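Local coordinates for protein 2-Cys Peroxiredoxin (Plasmodium vivax SaI-1, PDB 2I81) that probably reduces hydrogen peroxide and other hydroperoxides by thiol chemistry, as a 2-Cys peroxiredoxin of the AhpC/TSA family, with ten subunits in the assembly, at residues A[78-81]-A[82-85]; A[186-189]-A[190-194]. All blocks are in the same frame, centred on the assembly; numbering follows the deposited sequence.

Contact 1: A[78-81]-A[82-85]; sequences ALDA and FHER
Leu79 and His83 meet one turn apart on the short helix 79-84. Both leucine methyls reach the outer end of the imidazole, CD1 lying 3.6 Å from NE2 and CD2 3.7 Å from CE1 of His83. With CG of His83 anti to its carbonyl carbon (chi1 -71°), the ring folds back so that one face receives the carbonyl oxygen of Leu79, displaced toward the rim. That same oxygen accepts the His83 backbone N-H at 3.0 Å. Asp80 approaches the imidazole differently: its OD1 stands at the ring edge, 3.8 Å from CD2 of His83, with the carboxylate plane turned 51° from the ring.

Phe82 points to another side, its CE1 4.1 Å from CB of Ala78, a light apolar contact of the alanine methyl with the ring. The ring is buried against Ile171, Leu172 and Ile175 of helix 168-184 and against Val87 and Leu89 of the following strand.

Arg85 follows in sequence and turns back on the helix. Its chain bends at chi2 and chi3, bringing the guanidinium back so that NE donates to Ala81 O at 2.6 Å, nearly straight at 172°, with the oxygen almost in the guanidinium plane; NH2 adds a weak bond to it. NH1 forms a salt bridge with Asp176. Holding the guanidinium at both NE and NH1 should fix its rotation, and its positive charge probably suits the carbonyl oxygens at this end of the segment.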
loop_
_atom_site.group_PDB
_atom_site.type_symbol
_atom_site.label_atom_id
_atom_site.label_comp_id
_atom_site.label_asym_id
_atom_site.label_seq_id
_atom_site.Cartn_x
_atom_site.Cartn_y
_atom_site.Cartn_z
ATOM N N ALA A 78 -9.637 15.542 -51.324
ATOM C CA ALA A 78 -10.797 14.654 -51.278
ATOM C C ALA A 78 -11.864 15.143 -50.295
ATOM O O ALA A 78 -12.765 14.387 -49.922
ATOM C CB ALA A 78 -10.356 13.232 -50.933
ATOM N N LEU A 79 -11.763 16.411 -49.896
ATOM C CA LEU A 79 -12.655 17.001 -48.893
ATOM C C LEU A 79 -14.135 16.850 -49.244
ATOM O O LEU A 79 -14.957 16.581 -48.366
ATOM C CB LEU A 79 -12.331 18.483 -48.678
ATOM C CG LEU A 79 -12.248 19.070 -47.260
ATOM C CD1 LEU A 79 -12.731 20.510 -47.284
ATOM C CD2 LEU A 79 -13.027 18.279 -46.205
ATOM N N ASP A 80 -14.469 17.027 -50.522
ATOM C CA ASP A 80 -15.859 16.932 -50.970
ATOM C C ASP A 80 -16.416 15.512 -50.851
ATOM O O ASP A 80 -17.618 15.333 -50.611
ATOM C CB ASP A 80 -16.011 17.469 -52.395
ATOM C CG ASP A 80 -15.834 18.978 -52.471
ATOM O OD1 ASP A 80 -16.277 19.689 -51.541
ATOM O OD2 ASP A 80 -15.253 19.457 -53.467
ATOM N N ALA A 81 -15.545 14.513 -51.019
ATOM C CA ALA A 81 -15.923 13.119 -50.797
ATOM C C ALA A 81 -16.284 12.884 -49.329
ATOM O O ALA A 81 -17.139 12.052 -49.025
ATOM C CB ALA A 81 -14.808 12.182 -51.237
ATOM N N PHE A 82 -15.637 13.626 -48.430
ATOM C CA PHE A 82 -15.943 13.560 -46.998
ATOM C C PHE A 82 -17.217 14.317 -46.629
ATOM O O PHE A 82 -17.955 13.885 -45.739
ATOM C CB PHE A 82 -14.779 14.087 -46.155
ATOM C CG PHE A 82 -13.538 13.246 -46.230
ATOM C CD1 PHE A 82 -12.408 13.729 -46.875
ATOM C CD2 PHE A 82 -13.491 11.981 -45.650
ATOM C CE1 PHE A 82 -11.249 12.966 -46.949
ATOM C CE2 PHE A 82 -12.339 11.210 -45.718
ATOM C CZ PHE A 82 -11.215 11.705 -46.370
ATOM N N HIS A 83 -17.464 15.447 -47.294
ATOM C CA HIS A 83 -18.687 16.224 -47.068
ATOM C C HIS A 83 -19.926 15.437 -47.475
ATOM O O HIS A 83 -20.952 15.484 -46.790
ATOM C CB HIS A 83 -18.657 17.561 -47.815
ATOM C CG HIS A 83 -17.692 18.555 -47.250
ATOM N ND1 HIS A 83 -17.368 18.604 -45.910
ATOM C CD2 HIS A 83 -17.000 19.556 -47.841
ATOM C CE1 HIS A 83 -16.504 19.582 -45.705
ATOM N NE2 HIS A 83 -16.265 20.176 -46.860
ATOM N N GLU A 84 -19.819 14.720 -48.594
ATOM C CA GLU A 84 -20.881 13.840 -49.077
ATOM C C GLU A 84 -21.273 12.798 -48.038
ATOM O O GLU A 84 -22.452 12.462 -47.898
ATOM C CB GLU A 84 -20.443 13.119 -50.351
ATOM C CG GLU A 84 -20.554 13.944 -51.615
ATOM C CD GLU A 84 -20.785 13.080 -52.841
ATOM O OE1 GLU A 84 -21.840 13.246 -53.488
ATOM O OE2 GLU A 84 -19.921 12.229 -53.153
ATOM N N ARG A 85 -20.275 12.293 -47.318
ATOM C CA ARG A 85 -20.476 11.215 -46.359
ATOM C C ARG A 85 -20.774 11.733 -44.953
ATOM O O ARG A 85 -20.808 10.959 -43.993
ATOM C CB ARG A 85 -19.264 10.275 -46.369
ATOM C CG ARG A 85 -19.346 9.185 -47.436
ATOM C CD ARG A 85 -17.971 8.781 -47.956
ATOM N NE ARG A 85 -17.614 9.492 -49.183
ATOM C CZ ARG A 85 -17.614 8.954 -50.402
ATOM N NH1 ARG A 85 -17.946 7.680 -50.580
ATOM N NH2 ARG A 85 -17.274 9.693 -51.450
#

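Contact 2: A[186-189]-A[190-194]; sequences DVCP and ANWQK
Cys188 lays its sulfur on the indole of Trp192, a sulfur-aromatic contact made over the ring face. SG stands 4.0 Å from the centroid of the six-membered ring of Trp192, along a line 16° off the ring normal, and its closest ring atom is CD2 at 3.9 Å. The indole is set beneath the sulfur because CG of Trp192 is anti to the backbone N (chi1 -178°). A broad, polarisable ring suits a buried thiol, and the backbone N of Lys194 lies above the opposite face, toward the rim.

Apolar packing adds a second touch from the pyrrolidine of Pro189, whose CD comes within 3.6 Å of CD1 of Trp192, on the five-membered part of the indole. Beyond the loop, Trp192 packs on Ala177 and meets the His180 ring, both on helix 168-184.

The backbone makes a type II turn from Pro189 to Trp192, closed by a weak hydrogen bond from Trp192 N to Pro189 O at 3.5 Å. Its third position has positive phi, which Asn191 tolerates better than most residues. Ala190, at the second position, is small enough to sit close to a second subunit, whose Ser70 OG hydrogen-bonds to the Ala190 N; Val67 of that subunit packs on Val187.

Cys188 lies in a Val-Cys-Pro motif, consistent with the resolving cysteine of typical 2-Cys peroxiredoxins. In this reduced structure its thiol is covered by the indole, so disulfide formation would probably require the sulfur to leave that face.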
loop_
_atom_site.group_PDB
_atom_site.type_symbol
_atom_site.label_atom_id
_atom_site.label_comp_id
_atom_site.label_asym_id
_atom_site.label_seq_id
_atom_site.Cartn_x
_atom_site.Cartn_y
_atom_site.Cartn_z
ATOM N N ASP A 186 -26.925 -5.041 -42.753
ATOM C CA ASP A 186 -26.063 -5.949 -43.496
ATOM C C ASP A 186 -24.621 -5.823 -43.030
ATOM O O ASP A 186 -24.189 -4.765 -42.568
ATOM C CB ASP A 186 -26.134 -5.655 -45.000
ATOM C CG ASP A 186 -27.174 -6.498 -45.720
ATOM O OD1 ASP A 186 -28.282 -6.693 -45.175
ATOM O OD2 ASP A 186 -26.884 -6.961 -46.845
ATOM N N VAL A 187 -23.888 -6.918 -43.166
ATOM C CA VAL A 187 -22.482 -6.990 -42.808
ATOM C C VAL A 187 -21.633 -6.926 -44.087
ATOM O O VAL A 187 -22.004 -7.505 -45.113
ATOM C CB VAL A 187 -22.225 -8.263 -41.950
ATOM C CG1 VAL A 187 -21.238 -9.218 -42.607
ATOM C CG2 VAL A 187 -21.813 -7.887 -40.531
ATOM N N CYS A 188 -20.512 -6.205 -44.030
ATOM C CA CYS A 188 -19.669 -6.001 -45.213
ATOM C C CYS A 188 -18.524 -7.013 -45.289
ATOM O O CYS A 188 -17.711 -7.098 -44.366
ATOM C CB CYS A 188 -19.127 -4.569 -45.249
ATOM S SG CYS A 188 -20.400 -3.306 -45.471
ATOM N N PRO A 189 -18.457 -7.787 -46.393
ATOM C CA PRO A 189 -17.444 -8.838 -46.510
ATOM C C PRO A 189 -16.062 -8.279 -46.849
ATOM O O PRO A 189 -15.893 -7.059 -46.935
ATOM C CB PRO A 189 -17.972 -9.696 -47.661
ATOM C CG PRO A 189 -18.724 -8.739 -48.515
ATOM C CD PRO A 189 -19.319 -7.717 -47.590
ATOM N N ALA A 190 -15.085 -9.167 -47.030
ATOM C CA ALA A 190 -13.744 -8.760 -47.432
ATOM C C ALA A 190 -13.793 -8.033 -48.774
ATOM O O ALA A 190 -14.494 -8.465 -49.693
ATOM C CB ALA A 190 -12.829 -9.965 -47.518
ATOM N N ASN A 191 -13.065 -6.918 -48.864
ATOM C CA ASN A 191 -12.906 -6.150 -50.110
ATOM C C ASN A 191 -14.156 -5.428 -50.634
ATOM O O ASN A 191 -14.236 -5.114 -51.825
ATOM C CB ASN A 191 -12.342 -7.039 -51.230
ATOM C CG ASN A 191 -10.897 -7.425 -51.011
ATOM O OD1 ASN A 191 -10.502 -8.555 -51.300
ATOM N ND2 ASN A 191 -10.097 -6.487 -50.519
ATOM N N TRP A 192 -15.117 -5.154 -49.755
ATOM C CA TRP A 192 -16.406 -4.587 -50.165
ATOM C C TRP A 192 -16.315 -3.135 -50.654
ATOM O O TRP A 192 -15.770 -2.277 -49.959
ATOM C CB TRP A 192 -17.413 -4.692 -49.013
ATOM C CG TRP A 192 -18.786 -4.182 -49.346
ATOM C CD1 TRP A 192 -19.823 -4.904 -49.859
ATOM C CD2 TRP A 192 -19.272 -2.842 -49.183
ATOM N NE1 TRP A 192 -20.924 -4.101 -50.029
ATOM C CE2 TRP A 192 -20.614 -2.830 -49.622
ATOM C CE3 TRP A 192 -18.704 -1.649 -48.712
ATOM C CZ2 TRP A 192 -21.398 -1.672 -49.607
ATOM C CZ3 TRP A 192 -19.484 -0.498 -48.699
ATOM C CH2 TRP A 192 -20.817 -0.520 -49.141
ATOM N N GLN A 193 -16.849 -2.876 -51.848
ATOM C CA GLN A 193 -17.052 -1.506 -52.337
ATOM C C GLN A 193 -18.542 -1.225 -52.442
ATOM O O GLN A 193 -19.368 -2.122 -52.270
ATOM C CB GLN A 193 -16.460 -1.297 -53.739
ATOM C CG GLN A 193 -15.198 -2.067 -54.073
ATOM C CD GLN A 193 -13.967 -1.519 -53.385
ATOM O OE1 GLN A 193 -13.849 -0.314 -53.147
ATOM N NE2 GLN A 193 -13.033 -2.407 -53.066
ATOM N N LYS A 194 -18.875 0.028 -52.740
ATOM C CA LYS A 194 -20.177 0.353 -53.300
ATOM C C LYS A 194 -20.079 0.138 -54.810
ATOM O O LYS A 194 -19.128 0.614 -55.438
ATOM C CB LYS A 194 -20.537 1.813 -53.032
ATOM C CG LYS A 194 -20.706 2.162 -51.560
ATOM C CD LYS A 194 -21.199 3.590 -51.429
ATOM C CE LYS A 194 -21.944 3.791 -50.111
ATOM N NZ LYS A 194 -22.425 5.192 -49.965
#

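Contacts 1 and 2 lie in series along the chain, their centres 20 Å apart, and their nearest atoms come to about 5 Å without touching. Helix 168-184 connects them: Phe82 of contact 1 packs on its earlier part, whereas Trp192 of contact 2 rests farther along it. Asp176 is the common neighbour, salt-bridged to Arg85, packed against by Trp192 and joined to Lys194 by a long, weak ion pair. Contact 1 belongs to the AhpC/TSA core and meets no other chain; contact 2, in the C-terminal region, faces Val67 and Ser70 in the Val-Cys-Pro-Ser segment of a second subunit, probably its peroxidatic site.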